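Local coordinates for protein pectate lyase (Paenibacillus sp. 0602, PDB 5GT5) that cleaves the alpha-1,4-linked galacturonan chains of polygalacturonate and partly methylated pectin by eliminative, endo-acting and probably calcium-dependent lysis, at residues S72-H77 with S92-D97; V119-N124 with L156-G161; I237-S242 with F319-N324; D293-R298 with V340-Q345. The protein carries 1 engineered substitution. All coordinates share one frame; numbering follows the deposited sequence.

Contact 1 (S72-H77 with S92-D97); sequences SPFAKH and SKITVD
K93 and H77 meet where strand 74-76 runs antiparallel along strand 92-97, on the outer margin of one sheet of the parallel beta-helix that polysaccharide lyase family 1 enzymes share. K93 CE lies over the imidazole face, 3.9 Å from the centroid of the H77 ring, as a CH-pi contact. K93 leaves the strand with CG anti to the backbone N (chi1 -177°), and a bend at chi3 brings CE over the ring. In the ring plane, H77 CD2 has S92 O at its edge, 3.7 Å away. H77 also packs edge-to-face with W151, and its side chain is about 6 Å from that of D152, a probable calcium ligand. On the other face of the sheet, F74 and I94 form a non-hydrogen-bonded pair with side chains lying alongside each other. I94 CG1 sits over the middle of the F74 ring, 3.8 Å from its centroid and 12° off the normal, while I94 CD1 covers CE2 and CZ. S92 OG meets the ring edge but hydrogen-bonds to L60 O. The F74 ring also touches A36, L39 and A40 of helix 36-43, and with an alanine here I94 would probably lose its aromatic cover and a gap would open toward that helix. A75 and K93 are the hydrogen-bonded pair: K93 N reaches A75 O at 2.8 Å and A75 N reaches K93 O at 2.9 Å. P73, preceded by a cis peptide bond, finishes the ladder: its O accepts T95 N at 2.9 Å and is approached by I94 CA at 3.3 Å.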
loop_
_atom_site.group_PDB
_atom_site.type_symbol
_atom_site.label_atom_id
_atom_site.label_comp_id
_atom_site.label_asym_id
_atom_site.label_seq_id
_atom_site.Cartn_x
_atom_site.Cartn_y
_atom_site.Cartn_z
ATOM N N SER A 72 -4.281 26.333 -4.830
ATOM C CA SER A 72 -4.062 24.894 -4.642
ATOM C C SER A 72 -4.758 24.136 -5.752
ATOM O O SER A 72 -5.927 24.412 -6.070
ATOM C CB SER A 72 -4.562 24.403 -3.283
ATOM O OG SER A 72 -3.983 25.158 -2.244
ATOM N N PRO A 73 -4.068 23.169 -6.372
ATOM C CA PRO A 73 -2.797 22.545 -5.946
ATOM C C PRO A 73 -1.513 23.262 -6.345
ATOM O O PRO A 73 -0.453 22.690 -6.095
ATOM C CB PRO A 73 -2.835 21.203 -6.675
ATOM C CG PRO A 73 -3.537 21.537 -7.983
ATOM C CD PRO A 73 -4.620 22.542 -7.586
ATOM N N PHE A 74 -1.581 24.429 -6.981
ATOM C CA PHE A 74 -0.382 25.239 -7.262
ATOM C C PHE A 74 -0.054 26.171 -6.117
ATOM O O PHE A 74 -0.955 26.755 -5.503
ATOM C CB PHE A 74 -0.610 26.146 -8.470
ATOM C CG PHE A 74 -0.523 25.464 -9.815
ATOM C CD1 PHE A 74 -1.516 24.568 -10.233
ATOM C CD2 PHE A 74 0.498 25.796 -10.712
ATOM C CE1 PHE A 74 -1.457 23.967 -11.495
ATOM C CE2 PHE A 74 0.570 25.201 -11.984
ATOM C CZ PHE A 74 -0.412 24.305 -12.391
ATOM N N ALA A 75 1.241 26.351 -5.859
ATOM C CA ALA A 75 1.707 27.376 -4.940
ATOM C C ALA A 75 2.985 27.957 -5.504
ATOM O O ALA A 75 3.657 27.313 -6.312
ATOM C CB ALA A 75 1.975 26.795 -3.587
ATOM N N LYS A 76 3.326 29.156 -5.070
ATOM C CA LYS A 76 4.612 29.739 -5.455
ATOM C C LYS A 76 5.738 28.964 -4.765
ATOM O O LYS A 76 5.679 28.707 -3.558
ATOM C CB LYS A 76 4.684 31.216 -5.043
ATOM C CG LYS A 76 5.904 31.924 -5.606
ATOM C CD LYS A 76 6.029 33.363 -5.094
ATOM C CE LYS A 76 6.488 33.376 -3.630
ATOM N NZ LYS A 76 7.879 32.839 -3.378
ATOM N N HIS A 77 6.744 28.564 -5.543
ATOM C CA HIS A 77 7.928 27.920 -4.967
ATOM C C HIS A 77 8.929 28.977 -4.487
ATOM O O HIS A 77 8.686 30.181 -4.638
ATOM C CB HIS A 77 8.588 27.039 -6.035
ATOM C CG HIS A 77 9.212 25.785 -5.492
ATOM N ND1 HIS A 77 9.907 25.737 -4.294
ATOM C CD2 HIS A 77 9.231 24.526 -5.985
ATOM C CE1 HIS A 77 10.324 24.506 -4.086
ATOM N NE2 HIS A 77 9.925 23.749 -5.094
ATOM N N SER A 92 6.646 27.225 -9.814
ATOM C CA SER A 92 5.549 26.743 -8.970
ATOM C C SER A 92 5.887 25.421 -8.320
ATOM O O SER A 92 6.814 24.704 -8.749
ATOM C CB SER A 92 4.288 26.536 -9.808
ATOM O OG SER A 92 3.837 27.770 -10.380
ATOM N N LYS A 93 5.152 25.113 -7.258
ATOM C CA LYS A 93 5.128 23.773 -6.683
ATOM C C LYS A 93 3.700 23.267 -6.783
ATOM O O LYS A 93 2.772 23.925 -6.315
ATOM C CB LYS A 93 5.565 23.776 -5.222
ATOM C CG LYS A 93 5.593 22.371 -4.658
ATOM C CD LYS A 93 5.935 22.343 -3.176
ATOM C CE LYS A 93 7.421 22.453 -2.986
ATOM N NZ LYS A 93 7.784 22.313 -1.534
ATOM N N ILE A 94 3.528 22.106 -7.416
ATOM C CA ILE A 94 2.201 21.525 -7.632
ATOM C C ILE A 94 2.086 20.298 -6.764
ATOM O O ILE A 94 2.865 19.349 -6.913
ATOM C CB ILE A 94 2.001 21.152 -9.098
ATOM C CG1 ILE A 94 2.205 22.382 -10.012
ATOM C CG2 ILE A 94 0.625 20.553 -9.261
ATOM C CD1 ILE A 94 2.431 22.066 -11.459
ATOM N N THR A 95 1.153 20.337 -5.809
ATOM C CA THR A 95 1.031 19.259 -4.832
ATOM C C THR A 95 -0.182 18.384 -5.115
ATOM O O THR A 95 -1.329 18.844 -4.964
ATOM C CB THR A 95 0.948 19.796 -3.392
ATOM O OG1 THR A 95 2.141 20.533 -3.107
ATOM C CG2 THR A 95 0.869 18.648 -2.398
ATOM N N VAL A 96 0.087 17.131 -5.477
ATOM C CA VAL A 96 -0.921 16.111 -5.698
ATOM C C VAL A 96 -1.124 15.422 -4.373
ATOM O O VAL A 96 -0.228 14.684 -3.914
ATOM C CB VAL A 96 -0.393 15.102 -6.742
ATOM C CG1 VAL A 96 -1.344 13.952 -6.963
ATOM C CG2 VAL A 96 -0.122 15.817 -8.088
ATOM N N ASP A 97 -2.283 15.659 -3.748
ATOM C CA ASP A 97 -2.505 15.302 -2.346
ATOM C C ASP A 97 -3.750 14.432 -2.206
ATOM O O ASP A 97 -4.830 14.783 -2.688
ATOM C CB ASP A 97 -2.698 16.592 -1.525
ATOM C CG ASP A 97 -2.700 16.366 -0.015
ATOM O OD1 ASP A 97 -2.667 15.215 0.459
ATOM O OD2 ASP A 97 -2.739 17.383 0.711
#

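Contact 2 (V119-N124 with L156-G161); sequences VKRSSN and LEESSG
Successive coils of the parallel beta-helix stack here at a corner, V119-N124 upon L156-G161, with R121 beside E158 where both backbones turn left-handed (phi 53° and 40°). Parallel bridges join the coils before the corner, where E157 N bonds V119 O at 2.8 Å, and after it, where S160 N bonds S122 O at 3.0 Å. A buried hydroxyl links the turn. S159 OG accepts S122 N at 3.1 Å and gives its proton to E157 O at 2.9 Å, from above that carbonyl's plane. E157 O thus has two donors, R121 N also reaching it at 3.1 Å. S122 OG repeats the scheme, donating to K120 O. An alanine in place of S159 would probably leave S122 N without its acceptor and E157 O with one of its two donors. At the turn the R121 and E158 side chains run alongside each other, CG to CG at 3.5 Å. E158 sets CG between its backbone N and carbonyl carbon (chi1 66°), and a bend at chi2 turns the carboxylate toward R121. R121 NH1 and E158 OE2 form a salt bridge of 3.5 Å, the oxygen well out of the guanidinium plane; R121 NH2 is paired with D97. N124 OD1 bonds S256 of the second subunit. The chemistry implies a corner fixed by directional hydroxyl-to-backbone bonds, while R121 and E158 attract by charge, without an aimed N-H.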
loop_
_atom_site.group_PDB
_atom_site.type_symbol
_atom_site.label_atom_id
_atom_site.label_comp_id
_atom_site.label_asym_id
_atom_site.label_seq_id
_atom_site.Cartn_x
_atom_site.Cartn_y
_atom_site.Cartn_z
ATOM N N VAL A 119 4.080 14.695 -4.671
ATOM C CA VAL A 119 3.012 13.723 -4.461
ATOM C C VAL A 119 2.980 13.395 -2.992
ATOM O O VAL A 119 3.968 12.913 -2.428
ATOM C CB VAL A 119 3.222 12.453 -5.283
ATOM C CG1 VAL A 119 2.098 11.435 -5.003
ATOM C CG2 VAL A 119 3.321 12.777 -6.798
ATOM N N LYS A 120 1.874 13.704 -2.329
ATOM C CA LYS A 120 1.764 13.487 -0.875
ATOM C C LYS A 120 0.537 12.680 -0.571
ATOM O O LYS A 120 -0.509 12.895 -1.171
ATOM C CB LYS A 120 1.608 14.810 -0.109
ATOM C CG LYS A 120 2.827 15.706 -0.194
ATOM C CD LYS A 120 2.629 16.990 0.600
ATOM C CE LYS A 120 3.887 17.876 0.579
ATOM N NZ LYS A 120 3.656 19.099 1.409
ATOM N N ARG A 121 0.686 11.760 0.368
ATOM C CA ARG A 121 -0.479 11.047 0.933
ATOM C C ARG A 121 -1.338 10.429 -0.177
ATOM O O ARG A 121 -2.572 10.459 -0.117
ATOM C CB ARG A 121 -1.298 11.989 1.821
ATOM C CG ARG A 121 -0.586 12.440 3.086
ATOM C CD ARG A 121 -1.363 13.553 3.800
ATOM N NE ARG A 121 -1.343 14.838 3.099
ATOM C CZ ARG A 121 -0.477 15.826 3.331
ATOM N NH1 ARG A 121 0.487 15.679 4.239
ATOM N NH2 ARG A 121 -0.569 16.958 2.636
ATOM N N SER A 122 -0.691 9.886 -1.208
ATOM C CA SER A 122 -1.401 9.328 -2.355
ATOM C C SER A 122 -1.022 7.873 -2.574
ATOM O O SER A 122 0.015 7.374 -2.096
ATOM C CB SER A 122 -1.074 10.148 -3.595
ATOM O OG SER A 122 -1.622 11.469 -3.498
ATOM N N SER A 123 -1.867 7.158 -3.303
ATOM C CA SER A 123 -1.608 5.759 -3.607
ATOM C C SER A 123 -1.948 5.480 -5.045
ATOM O O SER A 123 -2.854 6.100 -5.636
ATOM C CB SER A 123 -2.409 4.841 -2.694
ATOM O OG SER A 123 -3.778 5.196 -2.754
ATOM N N ASN A 124 -1.210 4.527 -5.610
ATOM C CA ASN A 124 -1.430 4.028 -6.956
ATOM C C ASN A 124 -1.450 5.154 -7.995
ATOM O O ASN A 124 -2.444 5.423 -8.680
ATOM C CB ASN A 124 -2.701 3.182 -6.972
ATOM C CG ASN A 124 -2.538 1.950 -6.139
ATOM O OD1 ASN A 124 -1.492 1.313 -6.170
ATOM N ND2 ASN A 124 -3.521 1.692 -5.283
ATOM N N LEU A 156 8.164 12.343 -3.723
ATOM C CA LEU A 156 7.108 11.468 -3.242
ATOM C C LEU A 156 7.179 11.439 -1.717
ATOM O O LEU A 156 8.234 11.171 -1.142
ATOM C CB LEU A 156 7.296 10.065 -3.796
ATOM C CG LEU A 156 7.583 9.984 -5.302
ATOM C CD1 LEU A 156 7.855 8.538 -5.674
ATOM C CD2 LEU A 156 6.410 10.530 -6.096
ATOM N N GLU A 157 6.054 11.684 -1.044
ATOM C CA GLU A 157 6.033 11.707 0.423
ATOM C C GLU A 157 4.856 10.948 0.967
ATOM O O GLU A 157 3.718 11.153 0.516
ATOM C CB GLU A 157 5.977 13.137 0.980
ATOM C CG GLU A 157 7.240 13.951 0.682
ATOM C CD GLU A 157 7.189 15.366 1.225
ATOM O OE1 GLU A 157 6.317 15.639 2.061
ATOM O OE2 GLU A 157 8.027 16.204 0.818
ATOM N N GLU A 158 5.126 10.098 1.961
ATOM C CA GLU A 158 4.080 9.275 2.622
ATOM C C GLU A 158 3.053 8.706 1.662
ATOM O O GLU A 158 1.842 8.725 1.925
ATOM C CB GLU A 158 3.415 10.013 3.784
ATOM C CG GLU A 158 2.622 11.206 3.458
ATOM C CD GLU A 158 3.402 12.474 3.627
ATOM O OE1 GLU A 158 4.420 12.455 4.352
ATOM O OE2 GLU A 158 2.970 13.504 3.064
ATOM N N SER A 159 3.559 8.166 0.558
ATOM C CA SER A 159 2.746 7.602 -0.523
ATOM C C SER A 159 3.054 6.113 -0.708
ATOM O O SER A 159 4.007 5.565 -0.112
ATOM C CB SER A 159 2.969 8.397 -1.812
ATOM O OG SER A 159 2.413 9.717 -1.672
ATOM N N SER A 160 2.233 5.431 -1.502
ATOM C CA SER A 160 2.328 3.984 -1.680
ATOM C C SER A 160 1.914 3.617 -3.081
ATOM O O SER A 160 0.753 3.854 -3.442
ATOM C CB SER A 160 1.391 3.289 -0.682
ATOM O OG SER A 160 1.450 1.868 -0.796
ATOM N N GLY A 161 2.830 3.028 -3.855
ATOM C CA GLY A 161 2.523 2.621 -5.220
ATOM C C GLY A 161 2.624 3.769 -6.198
ATOM O O GLY A 161 1.663 4.492 -6.426
#

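Contact 3 (I237-S242 with F319-N324); sequences IAISGS and FGITSN
S242 OG is hydrogen-bonded to Q274 NE2 and also touches I321 CD1, 3.6 Å away. The same glutamine reaches the other segment, for Q274 OE1 bonds T322 N, so one amide links both segments. The remaining contact is mostly apolar. I239 CG2 rests over one face of the F319 ring, 3.5 Å from CZ, with I239 CB 3.7 Å from the same carbon and I239 CD1 nearer CE2. F319 carries its ring there by setting CG anti to the backbone N (chi1 -170°). S240 OG meets the ring at its edge, in the ring plane, 3.7 Å from F319 CE1; its hydrogen bond is made back along the helix, to I236 O. I321 bends at chi2 (-66°), which lays CD1 3.7 Å from I239 O and 4.1 Å from I239 CG2. K171 NZ bonds both S240 O and S242 O, and its charge probably helps offset the carbonyl dipoles at this end of the helix. A297 of helix 295-301 touches S242 and I321. The contact joins helix 233-241 to the loop leading into strand 324-329, as part of the helices and loops that decorate the beta-helix of this lyase family.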
loop_
_atom_site.group_PDB
_atom_site.type_symbol
_atom_site.label_atom_id
_atom_site.label_comp_id
_atom_site.label_asym_id
_atom_site.label_seq_id
_atom_site.Cartn_x
_atom_site.Cartn_y
_atom_site.Cartn_z
ATOM N N ILE A 237 30.443 26.367 -18.253
ATOM C CA ILE A 237 29.304 25.709 -18.871
ATOM C C ILE A 237 29.504 24.179 -18.899
ATOM O O ILE A 237 28.581 23.422 -18.554
ATOM C CB ILE A 237 29.124 26.259 -20.289
ATOM C CG1 ILE A 237 28.577 27.682 -20.216
ATOM C CG2 ILE A 237 28.216 25.366 -21.128
ATOM C CD1 ILE A 237 28.735 28.421 -21.546
ATOM N N ALA A 238 30.691 23.709 -19.261
ATOM C CA ALA A 238 30.927 22.262 -19.326
ATOM C C ALA A 238 30.830 21.593 -17.960
ATOM O O ALA A 238 30.248 20.510 -17.840
ATOM C CB ALA A 238 32.317 21.977 -19.939
ATOM N N ILE A 239 31.402 22.232 -16.937
ATOM C CA ILE A 239 31.403 21.655 -15.594
ATOM C C ILE A 239 29.980 21.696 -14.992
ATOM O O ILE A 239 29.558 20.789 -14.259
ATOM C CB ILE A 239 32.455 22.349 -14.681
ATOM C CG1 ILE A 239 33.876 22.089 -15.223
ATOM C CG2 ILE A 239 32.264 21.931 -13.215
ATOM C CD1 ILE A 239 34.877 23.143 -14.831
ATOM N N SER A 240 29.221 22.727 -15.330
ATOM C CA SER A 240 27.841 22.868 -14.847
ATOM C C SER A 240 26.877 22.009 -15.629
ATOM O O SER A 240 25.725 21.921 -15.235
ATOM C CB SER A 240 27.361 24.317 -14.961
ATOM O OG SER A 240 28.166 25.198 -14.211
ATOM N N GLY A 241 27.313 21.381 -16.712
ATOM C CA GLY A 241 26.394 20.620 -17.549
ATOM C C GLY A 241 25.841 19.383 -16.898
ATOM O O GLY A 241 24.673 19.044 -17.109
ATOM N N SER A 242 26.656 18.675 -16.135
ATOM C CA SER A 242 26.165 17.468 -15.453
ATOM C C SER A 242 25.232 17.775 -14.286
ATOM O O SER A 242 25.268 18.856 -13.696
ATOM C CB SER A 242 27.338 16.597 -14.988
ATOM O OG SER A 242 28.283 17.337 -14.250
ATOM N N PHE A 319 32.555 23.714 -6.346
ATOM C CA PHE A 319 32.436 23.726 -7.803
ATOM C C PHE A 319 33.326 22.680 -8.406
ATOM O O PHE A 319 34.558 22.827 -8.426
ATOM C CB PHE A 319 32.770 25.094 -8.387
ATOM C CG PHE A 319 32.418 25.205 -9.842
ATOM C CD1 PHE A 319 31.087 25.293 -10.237
ATOM C CD2 PHE A 319 33.400 25.156 -10.822
ATOM C CE1 PHE A 319 30.748 25.360 -11.588
ATOM C CE2 PHE A 319 33.066 25.196 -12.156
ATOM C CZ PHE A 319 31.728 25.316 -12.538
ATOM N N GLY A 320 32.724 21.631 -8.942
ATOM C CA GLY A 320 33.476 20.511 -9.462
ATOM C C GLY A 320 32.583 19.349 -9.853
ATOM O O GLY A 320 31.369 19.528 -10.032
ATOM N N ILE A 321 33.188 18.178 -9.995
ATOM C CA ILE A 321 32.498 16.981 -10.476
ATOM C C ILE A 321 32.526 15.900 -9.409
ATOM O O ILE A 321 33.571 15.335 -9.117
ATOM C CB ILE A 321 33.159 16.475 -11.756
ATOM C CG1 ILE A 321 33.138 17.555 -12.840
ATOM C CG2 ILE A 321 32.506 15.190 -12.266
ATOM C CD1 ILE A 321 31.751 17.913 -13.330
ATOM N N THR A 322 31.370 15.617 -8.806
ATOM C CA THR A 322 31.244 14.444 -7.942
ATOM C C THR A 322 31.094 13.269 -8.879
ATOM O O THR A 322 30.542 13.416 -9.980
ATOM C CB THR A 322 30.040 14.615 -7.024
ATOM O OG1 THR A 322 30.338 15.723 -6.159
ATOM C CG2 THR A 322 29.759 13.366 -6.170
ATOM N N SER A 323 31.650 12.123 -8.492
ATOM C CA SER A 323 31.687 10.950 -9.376
ATOM C C SER A 323 31.294 9.705 -8.619
ATOM O O SER A 323 32.108 8.807 -8.393
ATOM C CB SER A 323 33.091 10.824 -9.991
ATOM O OG SER A 323 33.106 9.928 -11.089
ATOM N N ASN A 324 30.030 9.686 -8.196
ATOM C CA ASN A 324 29.468 8.588 -7.444
ATOM C C ASN A 324 28.443 7.836 -8.259
ATOM O O ASN A 324 27.926 8.352 -9.241
ATOM C CB ASN A 324 28.782 9.080 -6.170
ATOM C CG ASN A 324 29.753 9.639 -5.133
ATOM O OD1 ASN A 324 30.979 9.421 -5.195
ATOM N ND2 ASN A 324 29.191 10.380 -4.160
#

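Contact 4 (D293-R298 with V340-Q345); sequences DATDAR and VIKDVQ
K342 runs alongside D293, both side chains pointing the same way, and slants across T295. The lysine is extended until its last torsion (chi4 -68°), which swings NZ onto T295 OG1 at 2.7 Å. The ammonium also forms a salt bridge with its neighbour, K342 NZ to D343 OD2 at 3.1 Å, meeting that oxygen from above the carboxylate plane. T295 OG1 passes its own proton on to D293 OD1, 2.6 Å away, on the syn lone pair. T295 N bonds the same D293 OD1 at 3.1 Å, which makes an Asx turn and leads the chain through the N-cap residue A294 into helix 295-301. Two coils of the parallel beta-helix are stacked here: strand 291-293 lies on strand 340-342, with D293 and K342 as a parallel bridge, and A294 N bonds K342 O at 2.9 Å just as the first coil departs into the helix. R298 crosses D343 at about a right angle, CB against CB at 3.8 Å. A bend at its chi2 (71°) carries the guanidinium on to Q345, where NH1 bonds OE1 with the oxygen in the guanidinium plane and the amide turned 85° to that plane. D374 adds an acceptor for R298 NH2 through a salt bridge, and its backbone N bonds D343 OD1. Beside the bridge, A294 CB touches V344 CG2 at 3.9 Å.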
loop_
_atom_site.group_PDB
_atom_site.type_symbol
_atom_site.label_atom_id
_atom_site.label_comp_id
_atom_site.label_asym_id
_atom_site.label_seq_id
_atom_site.Cartn_x
_atom_site.Cartn_y
_atom_site.Cartn_z
ATOM N N ASP A 293 26.223 6.576 -17.112
ATOM C CA ASP A 293 27.248 6.974 -18.077
ATOM C C ASP A 293 27.613 8.417 -17.816
ATOM O O ASP A 293 26.881 9.341 -18.226
ATOM C CB ASP A 293 26.720 6.804 -19.499
ATOM C CG ASP A 293 27.761 7.078 -20.537
ATOM O OD1 ASP A 293 28.761 7.746 -20.244
ATOM O OD2 ASP A 293 27.578 6.615 -21.675
ATOM N N ALA A 294 28.753 8.620 -17.162
ATOM C CA ALA A 294 29.210 9.952 -16.748
ATOM C C ALA A 294 30.392 10.404 -17.621
ATOM O O ALA A 294 31.220 11.194 -17.179
ATOM C CB ALA A 294 29.620 9.947 -15.244
ATOM N N THR A 295 30.438 9.935 -18.866
ATOM C CA THR A 295 31.540 10.265 -19.793
ATOM C C THR A 295 31.827 11.758 -19.888
ATOM O O THR A 295 32.985 12.194 -19.775
ATOM C CB THR A 295 31.228 9.739 -21.205
ATOM O OG1 THR A 295 31.169 8.306 -21.185
ATOM C CG2 THR A 295 32.326 10.189 -22.221
ATOM N N ASP A 296 30.788 12.551 -20.106
ATOM C CA ASP A 296 30.985 13.983 -20.280
ATOM C C ASP A 296 31.363 14.684 -18.988
ATOM O O ASP A 296 32.166 15.625 -18.973
ATOM C CB ASP A 296 29.749 14.609 -20.896
ATOM C CG ASP A 296 29.262 13.855 -22.108
ATOM O OD1 ASP A 296 30.043 13.720 -23.061
ATOM O OD2 ASP A 296 28.101 13.375 -22.096
ATOM N N ALA A 297 30.823 14.227 -17.873
ATOM C CA ALA A 297 31.252 14.785 -16.600
ATOM C C ALA A 297 32.736 14.511 -16.326
ATOM O O ALA A 297 33.471 15.394 -15.846
ATOM C CB ALA A 297 30.393 14.238 -15.476
ATOM N N ARG A 298 33.168 13.296 -16.652
ATOM C CA ARG A 298 34.569 12.886 -16.450
ATOM C C ARG A 298 35.474 13.778 -17.314
ATOM O O ARG A 298 36.523 14.265 -16.851
ATOM C CB ARG A 298 34.727 11.396 -16.815
ATOM C CG ARG A 298 36.124 10.811 -16.523
ATOM C CD ARG A 298 36.320 10.693 -15.075
ATOM N NE ARG A 298 37.525 9.946 -14.708
ATOM C CZ ARG A 298 37.921 9.847 -13.447
ATOM N NH1 ARG A 298 37.233 10.457 -12.494
ATOM N NH2 ARG A 298 39.026 9.168 -13.132
ATOM N N VAL A 340 25.334 -1.205 -16.673
ATOM C CA VAL A 340 26.522 -0.655 -17.323
ATOM C C VAL A 340 26.900 0.648 -16.628
ATOM O O VAL A 340 26.050 1.539 -16.467
ATOM C CB VAL A 340 26.212 -0.363 -18.808
ATOM C CG1 VAL A 340 27.422 0.291 -19.464
ATOM C CG2 VAL A 340 25.795 -1.655 -19.528
ATOM N N ILE A 341 28.157 0.759 -16.197
ATOM C CA ILE A 341 28.652 1.942 -15.497
ATOM C C ILE A 341 29.905 2.406 -16.208
ATOM O O ILE A 341 30.862 1.626 -16.376
ATOM C CB ILE A 341 28.957 1.618 -14.018
ATOM C CG1 ILE A 341 27.652 1.162 -13.329
ATOM C CG2 ILE A 341 29.523 2.824 -13.281
ATOM C CD1 ILE A 341 27.828 0.761 -11.879
ATOM N N LYS A 342 29.903 3.656 -16.627
ATOM C CA LYS A 342 31.013 4.228 -17.361
ATOM C C LYS A 342 31.450 5.549 -16.779
ATOM O O LYS A 342 30.633 6.482 -16.647
ATOM C CB LYS A 342 30.642 4.398 -18.842
ATOM C CG LYS A 342 31.825 4.882 -19.688
ATOM C CD LYS A 342 31.492 4.894 -21.160
ATOM C CE LYS A 342 32.743 5.234 -21.953
ATOM N NZ LYS A 342 33.157 6.631 -21.719
ATOM N N ASP A 343 32.741 5.617 -16.451
ATOM C CA ASP A 343 33.403 6.847 -16.041
ATOM C C ASP A 343 32.841 7.430 -14.749
ATOM O O ASP A 343 32.845 8.636 -14.530
ATOM C CB ASP A 343 33.439 7.849 -17.194
ATOM C CG ASP A 343 34.514 7.501 -18.219
ATOM O OD1 ASP A 343 35.402 6.688 -17.878
ATOM O OD2 ASP A 343 34.491 8.054 -19.348
ATOM N N VAL A 344 32.419 6.528 -13.876
ATOM C CA VAL A 344 32.049 6.858 -12.501
ATOM C C VAL A 344 33.165 6.340 -11.603
ATOM O O VAL A 344 33.430 5.134 -11.572
ATOM C CB VAL A 344 30.704 6.204 -12.112
ATOM C CG1 VAL A 344 30.414 6.443 -10.632
ATOM C CG2 VAL A 344 29.552 6.759 -12.995
ATOM N N GLN A 345 33.835 7.240 -10.896
ATOM C CA GLN A 345 35.023 6.851 -10.128
ATOM C C GLN A 345 34.695 6.001 -8.894
ATOM O O GLN A 345 35.459 5.092 -8.526
ATOM C CB GLN A 345 35.810 8.094 -9.726
ATOM C CG GLN A 345 37.167 7.722 -9.038
ATOM C CD GLN A 345 38.114 8.896 -8.926
ATOM O OE1 GLN A 345 37.909 9.943 -9.537
ATOM N NE2 GLN A 345 39.178 8.716 -8.156
#

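Overall arrangement
The four contacts form two pairs along the beta-helix; contact 2 lies across the chain's centre from contacts 3 and 4. Contacts 1 and 2, centres 15 Å apart, lie on one sheet, where strands 92-97 and 115-120 are neighbours; V96 O probably bonds K120 N, and a salt bridge between D97 and R121 joins them. Contacts 3 and 4, centres 11 Å apart, interleave along the chain, and S323 OG probably bonds Q345 N. The pairs come in sequence order, with contacts 1 and 4 centred 35 Å apart. Contacts 1 and 2 both lie near the probable calcium ligands, whereas in contacts 3 and 4 helices 233-241 and 295-301, outside the coils, are held against later parts of the fold.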